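Local atomic coordinates of DyP-type peroxidase (Pleurotus ostreatus PC15, PDB entry 6FSK), a protein that uses a heme b cofactor as a dye-decolorizing peroxidase, oxidising its substrates with peroxide and probably able to oxidise Mn(II) as well. Residues A[100-112]-A[120-132]. The protein carries 1 engineered substitution. Residues are numbered along the deposited sequence; the frame is centred on the assembly and turned at random.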
loop_
_atom_site.group_PDB
_atom_site.type_symbol
_atom_site.label_atom_id
_atom_site.label_comp_id
_atom_site.label_asym_id
_atom_site.label_seq_id
_atom_site.Cartn_x
_atom_site.Cartn_y
_atom_site.Cartn_z
ATOM N N THR A 100 9.609 -15.517 6.121
ATOM C CA THR A 100 10.924 -14.898 6.288
ATOM C C THR A 100 10.847 -13.710 7.238
ATOM O O THR A 100 11.736 -13.465 8.052
ATOM C CB THR A 100 11.438 -14.521 4.899
ATOM O OG1 THR A 100 11.773 -15.732 4.173
ATOM C CG2 THR A 100 12.658 -13.688 4.941
ATOM N N GLY A 101 9.771 -12.947 7.148
ATOM C CA GLY A 101 9.596 -11.665 7.847
ATOM C C GLY A 101 10.245 -10.533 7.110
ATOM O O GLY A 101 11.139 -10.726 6.337
ATOM N N GLN A 102 9.698 -9.374 7.323
ATOM C CA GLN A 102 10.079 -8.233 6.577
ATOM C C GLN A 102 11.478 -7.752 6.943
ATOM O O GLN A 102 12.157 -7.190 6.097
ATOM C CB GLN A 102 9.093 -7.091 6.627
ATOM C CG GLN A 102 9.263 -6.143 5.404
ATOM C CD GLN A 102 8.403 -4.929 5.494
ATOM O OE1 GLN A 102 8.914 -3.790 5.634
ATOM N NE2 GLN A 102 7.049 -5.121 5.413
ATOM N N ARG A 103 11.882 -7.866 8.219
ATOM C CA ARG A 103 13.245 -7.415 8.531
ATOM C C ARG A 103 14.334 -8.090 7.647
ATOM O O ARG A 103 15.255 -7.398 7.104
ATOM C CB ARG A 103 13.583 -7.698 9.982
ATOM C CG ARG A 103 12.937 -6.799 10.980
ATOM C CD ARG A 103 13.090 -7.246 12.451
ATOM N NE ARG A 103 12.477 -8.579 12.634
ATOM C CZ ARG A 103 12.715 -9.291 13.699
ATOM N NH1 ARG A 103 13.490 -8.783 14.673
ATOM N NH2 ARG A 103 12.189 -10.486 13.800
ATOM N N LYS A 104 14.199 -9.402 7.365
ATOM C CA LYS A 104 15.144 -10.108 6.480
ATOM C C LYS A 104 14.805 -9.852 5.012
ATOM O O LYS A 104 15.670 -9.612 4.199
ATOM C CB LYS A 104 15.115 -11.588 6.737
ATOM C CG LYS A 104 15.868 -11.938 7.987
ATOM C CD LYS A 104 15.747 -13.386 8.317
ATOM C CE LYS A 104 16.493 -13.689 9.618
ATOM N NZ LYS A 104 15.837 -14.861 10.235
ATOM N N ASP A 105 13.502 -9.783 4.691
ATOM C CA ASP A 105 13.092 -9.636 3.291
ATOM C C ASP A 105 13.461 -8.243 2.749
ATOM O O ASP A 105 13.625 -8.071 1.551
ATOM C CB ASP A 105 11.584 -9.836 3.162
ATOM C CG ASP A 105 11.138 -10.209 1.753
ATOM O OD1 ASP A 105 11.784 -11.031 1.105
ATOM O OD2 ASP A 105 10.049 -9.663 1.281
ATOM N N ALA A 106 13.619 -7.271 3.652
ATOM C CA ALA A 106 13.906 -5.912 3.293
ATOM C C ALA A 106 15.231 -5.810 2.511
ATOM O O ALA A 106 15.443 -4.924 1.688
ATOM C CB ALA A 106 14.001 -5.037 4.533
ATOM N N GLU A 107 16.149 -6.762 2.705
ATOM C CA GLU A 107 17.375 -6.775 1.898
ATOM C C GLU A 107 17.039 -6.897 0.417
ATOM O O GLU A 107 17.481 -6.085 -0.386
ATOM C CB GLU A 107 18.259 -7.965 2.310
ATOM C CG GLU A 107 19.643 -7.907 1.659
ATOM C CD GLU A 107 20.571 -9.054 2.034
ATOM O OE1 GLU A 107 20.240 -9.905 2.914
ATOM O OE2 GLU A 107 21.707 -9.048 1.448
ATOM N N ILE A 108 16.186 -7.866 0.092
ATOM C CA ILE A 108 15.756 -8.051 -1.283
ATOM C C ILE A 108 14.827 -6.956 -1.761
ATOM O O ILE A 108 14.872 -6.594 -2.957
ATOM C CB ILE A 108 15.231 -9.462 -1.468
ATOM C CG1 ILE A 108 16.483 -10.442 -1.433
ATOM C CG2 ILE A 108 14.449 -9.627 -2.737
ATOM C CD1 ILE A 108 15.996 -11.876 -1.401
ATOM N N LEU A 109 14.041 -6.397 -0.840
ATOM C CA LEU A 109 13.185 -5.244 -1.218
ATOM C C LEU A 109 13.999 -4.061 -1.654
ATOM O O LEU A 109 13.502 -3.130 -2.367
ATOM C CB LEU A 109 12.212 -4.820 -0.123
ATOM C CG LEU A 109 11.225 -5.844 0.406
ATOM C CD1 LEU A 109 10.426 -5.251 1.558
ATOM C CD2 LEU A 109 10.322 -6.373 -0.667
ATOM N N GLY A 110 15.263 -3.981 -1.220
ATOM C CA GLY A 110 16.130 -2.870 -1.573
ATOM C C GLY A 110 16.308 -1.800 -0.511
ATOM O O GLY A 110 16.889 -0.738 -0.815
ATOM N N ASP A 111 15.852 -2.041 0.699
ATOM C CA ASP A 111 15.917 -1.073 1.771
ATOM C C ASP A 111 17.389 -0.770 2.068
ATOM O O ASP A 111 18.238 -1.633 2.027
ATOM C CB ASP A 111 15.291 -1.581 3.058
ATOM C CG ASP A 111 13.749 -1.583 3.034
ATOM O OD1 ASP A 111 13.197 -1.589 1.909
ATOM O OD2 ASP A 111 13.096 -1.648 4.100
ATOM N N PRO A 112 17.643 0.486 2.437
ATOM C CA PRO A 112 18.975 0.802 3.013
ATOM C C PRO A 112 19.265 -0.049 4.238
ATOM O O PRO A 112 18.349 -0.418 5.008
ATOM C CB PRO A 112 18.864 2.268 3.398
ATOM C CG PRO A 112 17.681 2.821 2.650
ATOM C CD PRO A 112 16.722 1.630 2.565
ATOM N N PHE A 120 21.667 -9.244 7.380
ATOM C CA PHE A 120 21.298 -7.878 6.981
ATOM C C PHE A 120 20.500 -7.207 8.084
ATOM O O PHE A 120 19.597 -7.849 8.611
ATOM C CB PHE A 120 20.415 -7.968 5.752
ATOM C CG PHE A 120 19.896 -6.627 5.260
ATOM C CD1 PHE A 120 20.665 -5.748 4.615
ATOM C CD2 PHE A 120 18.564 -6.288 5.483
ATOM C CE1 PHE A 120 20.207 -4.517 4.146
ATOM C CE2 PHE A 120 18.101 -5.089 5.003
ATOM C CZ PHE A 120 18.939 -4.181 4.363
ATOM N N THR A 121 20.801 -5.945 8.446
ATOM C CA THR A 121 19.981 -5.160 9.295
ATOM C C THR A 121 19.513 -3.968 8.530
ATOM O O THR A 121 20.316 -3.180 8.086
ATOM C CB THR A 121 20.757 -4.701 10.543
ATOM O OG1 THR A 121 21.260 -5.876 11.132
ATOM C CG2 THR A 121 19.864 -3.986 11.568
ATOM N N PRO A 122 18.179 -3.808 8.326
ATOM C CA PRO A 122 17.752 -2.628 7.595
ATOM C C PRO A 122 17.938 -1.370 8.446
ATOM O O PRO A 122 17.891 -1.457 9.741
ATOM C CB PRO A 122 16.207 -2.872 7.432
ATOM C CG PRO A 122 15.865 -3.845 8.374
ATOM C CD PRO A 122 17.049 -4.698 8.682
ATOM N N ALA A 123 18.056 -0.222 7.782
ATOM C CA ALA A 123 18.228 1.063 8.483
ATOM C C ALA A 123 16.847 1.545 8.863
ATOM O O ALA A 123 16.245 2.440 8.259
ATOM C CB ALA A 123 18.928 2.035 7.632
ATOM N N TRP A 124 16.322 0.919 9.916
ATOM C CA TRP A 124 14.989 1.206 10.419
ATOM C C TRP A 124 15.012 1.790 11.842
ATOM O O TRP A 124 16.032 1.658 12.561
ATOM C CB TRP A 124 14.185 -0.085 10.493
ATOM C CG TRP A 124 13.750 -0.640 9.141
ATOM C CD1 TRP A 124 13.864 -0.087 7.969
ATOM C CD2 TRP A 124 13.063 -1.872 8.957
ATOM N NE1 TRP A 124 13.316 -0.904 6.954
ATOM C CE2 TRP A 124 12.780 -1.993 7.568
ATOM C CE3 TRP A 124 12.526 -2.812 9.856
ATOM C CZ2 TRP A 124 12.087 -3.055 7.058
ATOM C CZ3 TRP A 124 11.872 -3.900 9.358
ATOM C CH2 TRP A 124 11.602 -3.958 7.931
ATOM N N GLU A 125 13.929 2.444 12.229
ATOM C CA GLU A 125 13.816 2.839 13.613
ATOM C C GLU A 125 13.944 1.637 14.533
ATOM O O GLU A 125 13.531 0.502 14.262
ATOM C CB GLU A 125 12.503 3.534 13.885
ATOM C CG GLU A 125 12.319 4.807 13.124
ATOM C CD GLU A 125 11.178 5.620 13.524
ATOM O OE1 GLU A 125 10.360 5.163 14.360
ATOM O OE2 GLU A 125 11.049 6.723 12.936
ATOM N N ALA A 126 14.565 1.820 15.715
ATOM C CA ALA A 126 14.880 0.695 16.595
ATOM C C ALA A 126 13.787 -0.276 16.936
ATOM O O ALA A 126 14.000 -1.504 16.916
ATOM C CB ALA A 126 15.562 1.234 17.852
ATOM N N PRO A 127 12.596 0.199 17.195
ATOM C CA PRO A 127 11.554 -0.727 17.589
ATOM C C PRO A 127 11.200 -1.722 16.479
ATOM O O PRO A 127 10.846 -2.867 16.731
ATOM C CB PRO A 127 10.382 0.148 17.923
ATOM C CG PRO A 127 10.972 1.477 18.191
ATOM C CD PRO A 127 12.225 1.619 17.431
ATOM N N PHE A 128 11.397 -1.317 15.209
ATOM C CA PHE A 128 11.067 -2.237 14.111
ATOM C C PHE A 128 12.120 -3.250 13.808
ATOM O O PHE A 128 11.928 -4.138 12.986
ATOM C CB PHE A 128 10.651 -1.409 12.842
ATOM C CG PHE A 128 9.308 -0.714 13.002
ATOM C CD1 PHE A 128 8.128 -1.478 12.889
ATOM C CD2 PHE A 128 9.185 0.620 13.293
ATOM C CE1 PHE A 128 6.904 -0.873 13.088
ATOM C CE2 PHE A 128 7.935 1.234 13.469
ATOM C CZ PHE A 128 6.810 0.474 13.335
ATOM N N LEU A 129 13.253 -3.141 14.538
ATOM C CA LEU A 129 14.281 -4.127 14.509
ATOM C C LEU A 129 14.016 -5.182 15.538
ATOM O O LEU A 129 14.654 -6.218 15.508
ATOM C CB LEU A 129 15.671 -3.474 14.624
ATOM C CG LEU A 129 16.060 -2.570 13.498
ATOM C CD1 LEU A 129 17.460 -2.049 13.797
ATOM C CD2 LEU A 129 16.038 -3.331 12.200
ATOM N N LYS A 130 13.074 -4.989 16.431
ATOM C CA LYS A 130 12.682 -6.030 17.391
ATOM C C LYS A 130 11.713 -6.982 16.806
ATOM O O LYS A 130 11.004 -6.662 15.842
ATOM C CB LYS A 130 12.092 -5.441 18.654
ATOM C CG LYS A 130 12.985 -4.460 19.347
ATOM C CD LYS A 130 12.484 -4.066 20.737
ATOM C CE LYS A 130 13.616 -3.393 21.552
ATOM N NZ LYS A 130 14.383 -2.325 20.758
ATOM N N ASP A 131 11.600 -8.173 17.371
ATOM C CA ASP A 131 10.559 -9.099 16.955
ATOM C C ASP A 131 9.207 -8.508 17.368
ATOM O O ASP A 131 8.944 -8.096 18.512
ATOM C CB ASP A 131 10.687 -10.447 17.714
ATOM C CG ASP A 131 11.858 -11.340 17.249
ATOM O OD1 ASP A 131 12.671 -10.989 16.430
ATOM O OD2 ASP A 131 11.906 -12.485 17.811
ATOM N N ILE A 132 8.323 -8.451 16.379
ATOM C CA ILE A 132 6.939 -7.989 16.570
ATOM C C ILE A 132 6.050 -9.191 16.297
ATOM O O ILE A 132 6.197 -9.833 15.247
ATOM C CB ILE A 132 6.584 -6.827 15.620
ATOM C CG1 ILE A 132 7.441 -5.629 16.033
ATOM C CG2 ILE A 132 5.099 -6.561 15.646
ATOM C CD1 ILE A 132 7.398 -4.475 15.055
#
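Glu107 CB lies over one face of the Phe120 ring, 3.8 Å from its centroid, a CH-pi contact, while the carbonyl oxygen of Arg103 sits at that ring's edge. Pro122 CG covers one face of the Trp124 indole, whose edge is turned to Asp111: NE1 donates to OD2 (3.0 Å) almost in the ring plane, on the anti side of the carboxylate. Ala106 CB fits between the two aromatics, 3.7 Å from Trp124 CZ2. The Arg103 guanidinium carries Lys130 O over one face and donates to two oxygens at its edge. Arg103 NH1 reaches Leu129 O at 2.9 Å, and Arg103 NH1 and NH2 both grip Asp131 OD1, NH2 at 2.7 Å, with the carboxylate plane perpendicular to the guanidinium. A bend at chi3 (-60°) turns the arginine's end toward these oxygens. A leucine here would probably leave Asp131 without its countercharge and Leu129 O without its NH1 donor. Farther along, Ala123 N donates to Pro112 O (2.8 Å). Within the DyP alpha+beta barrel domain, Asp111's side chain about 9 Å from the heme, helix 102-109 lies at 90° to strand 120-122. Arg243 of strand 238-247 pairs with Asp111, strand 462-472 touches Gln102, and helix 393-401 packs against Ile108 and Leu109.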